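Arginase (Thermus thermophilus, PDB 2EF5) probably catalyses the manganese-dependent hydrolysis of L-arginine to L-ornithine and urea, a step of the urea cycle. Local coordinates at residues L139-G144 with P148-V153; L32-D37 with L280-L285. One frame throughout, in Å; residues are numbered along the deposited sequence.

Contact 1. Residues L139-G144 with P148-V153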
# COMPACT_ATOMS: atom_id res chain seq x y z
N LEU A 139 -24.09 -6.19 21.32
CA LEU A 139 -24.19 -5.45 20.06
C LEU A 139 -24.41 -6.41 18.90
O LEU A 139 -25.12 -6.09 17.96
CB LEU A 139 -22.94 -4.60 19.82
CG LEU A 139 -23.01 -3.65 18.62
CD1 LEU A 139 -24.27 -2.80 18.68
CD2 LEU A 139 -21.78 -2.74 18.61
N ALA A 140 -23.79 -7.58 18.97
CA ALA A 140 -23.97 -8.58 17.92
C ALA A 140 -25.44 -8.98 17.92
O ALA A 140 -26.11 -8.90 16.90
CB ALA A 140 -23.09 -9.79 18.18
N VAL A 141 -25.93 -9.38 19.09
CA VAL A 141 -27.33 -9.77 19.24
C VAL A 141 -28.26 -8.70 18.67
O VAL A 141 -29.14 -8.99 17.86
CB VAL A 141 -27.68 -10.00 20.73
CG1 VAL A 141 -29.18 -10.22 20.89
CG2 VAL A 141 -26.92 -11.19 21.27
N LEU A 142 -28.07 -7.46 19.10
CA LEU A 142 -28.90 -6.36 18.62
C LEU A 142 -28.85 -6.29 17.10
O LEU A 142 -29.81 -5.87 16.46
CB LEU A 142 -28.44 -5.03 19.21
CG LEU A 142 -28.80 -4.80 20.68
CD1 LEU A 142 -28.01 -3.61 21.22
CD2 LEU A 142 -30.31 -4.53 20.81
N SER A 143 -27.71 -6.69 16.53
CA SER A 143 -27.53 -6.66 15.09
C SER A 143 -28.07 -7.93 14.42
O SER A 143 -27.96 -8.08 13.20
CB SER A 143 -26.05 -6.49 14.74
OG SER A 143 -25.58 -5.22 15.17
N GLY A 144 -28.64 -8.82 15.22
CA GLY A 144 -29.20 -10.05 14.69
C GLY A 144 -28.26 -11.24 14.58
O GLY A 144 -28.57 -12.20 13.88
N PRO A 148 -30.08 -17.77 19.15
CA PRO A 148 -31.48 -17.57 18.75
C PRO A 148 -32.39 -17.08 19.89
O PRO A 148 -33.28 -16.26 19.65
CB PRO A 148 -31.89 -18.95 18.23
CG PRO A 148 -30.61 -19.49 17.67
CD PRO A 148 -29.62 -19.12 18.75
N ARG A 149 -32.16 -17.57 21.11
CA ARG A 149 -32.96 -17.18 22.29
C ARG A 149 -32.86 -15.68 22.53
O ARG A 149 -33.74 -15.07 23.13
CB ARG A 149 -32.48 -17.89 23.57
CG ARG A 149 -33.04 -19.28 23.81
CD ARG A 149 -34.53 -19.30 23.98
NE ARG A 149 -35.06 -18.99 25.30
CZ ARG A 149 -36.34 -18.72 25.53
NH1 ARG A 149 -37.19 -18.73 24.52
NH2 ARG A 149 -36.76 -18.44 26.75
N LEU A 150 -31.76 -15.10 22.08
CA LEU A 150 -31.54 -13.68 22.27
C LEU A 150 -31.94 -12.83 21.08
O LEU A 150 -32.62 -11.82 21.22
CB LEU A 150 -30.07 -13.44 22.62
CG LEU A 150 -29.56 -14.13 23.89
CD1 LEU A 150 -28.08 -13.82 24.08
CD2 LEU A 150 -30.36 -13.65 25.10
N THR A 151 -31.51 -13.24 19.89
CA THR A 151 -31.82 -12.50 18.68
C THR A 151 -33.32 -12.48 18.38
O THR A 151 -33.83 -11.49 17.85
CB THR A 151 -31.07 -13.07 17.46
OG1 THR A 151 -31.42 -14.45 17.29
CG2 THR A 151 -29.56 -12.94 17.66
N GLU A 152 -34.03 -13.55 18.73
CA GLU A 152 -35.46 -13.62 18.45
C GLU A 152 -36.26 -12.51 19.12
O GLU A 152 -37.28 -12.07 18.59
CB GLU A 152 -36.04 -14.98 18.87
CG GLU A 152 -35.83 -15.35 20.33
CD GLU A 152 -36.51 -16.66 20.70
OE1 GLU A 152 -36.56 -17.56 19.84
OE2 GLU A 152 -36.97 -16.79 21.85
N VAL A 153 -35.80 -12.04 20.27
CA VAL A 153 -36.52 -10.98 20.96
C VAL A 153 -35.76 -9.66 21.09
O VAL A 153 -36.35 -8.64 21.46
CB VAL A 153 -36.95 -11.42 22.38
CG1 VAL A 153 -38.00 -12.52 22.28
CG2 VAL A 153 -35.74 -11.91 23.16
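Val141 and Leu150 meet where two short consecutive helices, 138-142 and 148-154, fold back beside each other; the first ends in a Schellman motif at Gly144, and a three-residue loop leads on to the second. The contact is apolar. Val141 sends both of its methyl groups across: CG1 lies 3.8 Å from Leu150 CB, near the backbone, while CG2 sits 4.0 Å from Leu150 CD1, so both methyls lie along the leucine from CB toward CD1, the side chains meeting obliquely. A chi1 of 172° leaves CG2 anti to the carbonyl carbon and CG1 beside it, an orientation in which both branches face Leu150. Met100 of helix 99-107 touches both side chains, and Leu66 of helix 66-81 packs on Leu150. At the turn the contact is side chain against backbone, Thr151 CG2 lying 3.8 Å from Gly144 C. Gly144 has a positive phi, and a CB there would jam against the preceding carbonyl.

Hydrogen bonds hold the end of the first helix. Gly144 N reaches back to Val141 O at 2.7 Å. Ser143 OG donates to Leu139 O at 3.0 Å, and the hydroxyl stands 26° off the plane of that carbonyl.

Contact 2. Residues L32-D37 with L280-L285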
# COMPACT_ATOMS: atom_id res chain seq x y z
N LEU A 32 -29.78 12.35 38.93
CA LEU A 32 -31.13 12.87 38.96
C LEU A 32 -31.24 14.35 39.35
O LEU A 32 -31.89 15.13 38.66
CB LEU A 32 -31.94 12.00 39.91
CG LEU A 32 -33.38 11.76 39.50
CD1 LEU A 32 -33.79 10.36 39.94
CD2 LEU A 32 -34.26 12.84 40.10
N GLU A 33 -30.62 14.72 40.46
CA GLU A 33 -30.66 16.10 40.91
C GLU A 33 -30.07 17.03 39.84
O GLU A 33 -30.60 18.10 39.58
CB GLU A 33 -29.88 16.26 42.22
CG GLU A 33 -30.43 15.47 43.41
CD GLU A 33 -30.42 13.95 43.22
OE1 GLU A 33 -29.64 13.44 42.39
OE2 GLU A 33 -31.19 13.26 43.92
N GLN A 34 -28.97 16.60 39.23
CA GLN A 34 -28.32 17.43 38.21
C GLN A 34 -29.13 17.52 36.93
O GLN A 34 -29.07 18.53 36.23
CB GLN A 34 -26.90 16.93 37.93
CG GLN A 34 -26.00 16.96 39.17
CD GLN A 34 -24.56 16.62 38.86
OE1 GLN A 34 -23.84 17.42 38.28
NE2 GLN A 34 -24.13 15.43 39.25
N LEU A 35 -29.89 16.48 36.61
CA LEU A 35 -30.72 16.53 35.41
C LEU A 35 -31.82 17.57 35.63
O LEU A 35 -32.21 18.28 34.70
CB LEU A 35 -31.34 15.15 35.12
CG LEU A 35 -30.41 14.17 34.40
CD1 LEU A 35 -31.07 12.81 34.29
CD2 LEU A 35 -30.07 14.70 33.02
N GLU A 36 -32.32 17.66 36.86
CA GLU A 36 -33.35 18.63 37.19
C GLU A 36 -32.77 20.04 37.13
O GLU A 36 -33.42 20.97 36.65
CB GLU A 36 -33.94 18.36 38.58
CG GLU A 36 -34.62 16.99 38.71
CD GLU A 36 -35.25 16.78 40.09
OE1 GLU A 36 -34.60 17.12 41.10
OE2 GLU A 36 -36.38 16.25 40.15
N ASP A 37 -31.54 20.22 37.63
CA ASP A 37 -30.91 21.54 37.60
C ASP A 37 -30.80 22.00 36.14
O ASP A 37 -30.79 23.19 35.84
CB ASP A 37 -29.50 21.51 38.20
CG ASP A 37 -29.50 21.14 39.66
OD1 ASP A 37 -30.54 21.32 40.32
OD2 ASP A 37 -28.44 20.68 40.15
N LEU A 280 -21.08 13.16 31.75
CA LEU A 280 -21.20 12.93 30.32
C LEU A 280 -22.67 12.88 29.92
O LEU A 280 -23.03 13.37 28.85
CB LEU A 280 -20.48 11.64 29.92
CG LEU A 280 -18.95 11.74 30.02
CD1 LEU A 280 -18.30 10.38 29.81
CD2 LEU A 280 -18.45 12.73 28.97
N ALA A 281 -23.52 12.31 30.77
CA ALA A 281 -24.95 12.27 30.45
C ALA A 281 -25.49 13.70 30.36
O ALA A 281 -26.28 14.01 29.47
CB ALA A 281 -25.71 11.50 31.53
N LEU A 282 -25.06 14.56 31.27
CA LEU A 282 -25.52 15.95 31.27
C LEU A 282 -25.14 16.63 29.96
O LEU A 282 -25.96 17.34 29.35
CB LEU A 282 -24.93 16.70 32.47
CG LEU A 282 -25.26 16.13 33.86
CD1 LEU A 282 -24.57 16.99 34.92
CD2 LEU A 282 -26.78 16.11 34.08
N SER A 283 -23.91 16.42 29.50
CA SER A 283 -23.48 17.02 28.24
C SER A 283 -24.30 16.47 27.09
O SER A 283 -24.67 17.20 26.17
CB SER A 283 -22.00 16.76 27.98
OG SER A 283 -21.19 17.40 28.94
N LEU A 284 -24.58 15.17 27.12
CA LEU A 284 -25.35 14.56 26.05
C LEU A 284 -26.76 15.13 26.01
O LEU A 284 -27.38 15.23 24.95
CB LEU A 284 -25.42 13.04 26.22
CG LEU A 284 -26.11 12.29 25.09
CD1 LEU A 284 -25.32 12.45 23.80
CD2 LEU A 284 -26.24 10.82 25.44
N LEU A 285 -27.27 15.51 27.18
CA LEU A 285 -28.61 16.08 27.26
C LEU A 285 -28.68 17.61 27.18
O LEU A 285 -29.67 18.22 27.58
CB LEU A 285 -29.32 15.57 28.52
CG LEU A 285 -30.07 14.25 28.27
CD1 LEU A 285 -29.10 13.17 27.80
CD2 LEU A 285 -30.77 13.82 29.54
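Leu282 and Leu35 each carry CG anti to the carbonyl carbon, beside the backbone N (chi1 -59° and -81°), which swings their methyl groups into the groove between helices 31-37 and 272-284, although neither CB points straight at the other helix. There Leu282 CD2 meets Leu35 CD2 at 3.7 Å, the two side chains passing at a slant, and also brushes Gln34 CB. Its CD1 lies wholly against Gln34, 3.8 Å from Gln34 CB and 3.5 Å from Gln34 OE1. The CB of Gln34 points toward the other helix, and the chain runs extended beyond CG, crossing Leu282 at about a right angle, so a methyl rests against its CB and amide oxygen. The amide nitrogen, NE2, turns back to its own chain, making weak hydrogen bonds to Ala29 O and Arg30 O. Leu285, just past the end of its helix, brings its CD2 to the same Leu35 methyl, CD2, from another direction, again at 3.7 Å.

Cutting Leu282 back to an alanine is likely to leave Leu35 CD2 with one methyl neighbour fewer across the groove and Gln34 without the methyl against its amide, opening a gap between the helices.

Beneath the groove, Leu35 and Leu285 both touch Ile90 of strand 87-93, and Leu35 also touches Val42 of strand 41-47. The two helices therefore lie side by side on one face of the parallel sheet, toward its 41-47 edge, the layered alpha/beta arrangement of the arginase fold.

Overall arrangement
Contacts 1 and 2 hold different elements at opposite sides of the chain's centre, with about 31 Å between their centres and about 15 Å between their nearest atoms. Neither is wholly core or wholly surface: in each, two of the four touching residues are buried. Contact 1 joins neighbours in sequence, nested inside the loop closed by contact 2, which brings together an early helix and a late one, 243 residues apart at their closest ends. Both are apolar across the interface, but their methyls differ in what they meet: in contact 1 one rests on a turn's backbone, in contact 2 on a glutamine amide. Ion pairs of Arg149 and Glu152 with helix 66-81 flank contact 1.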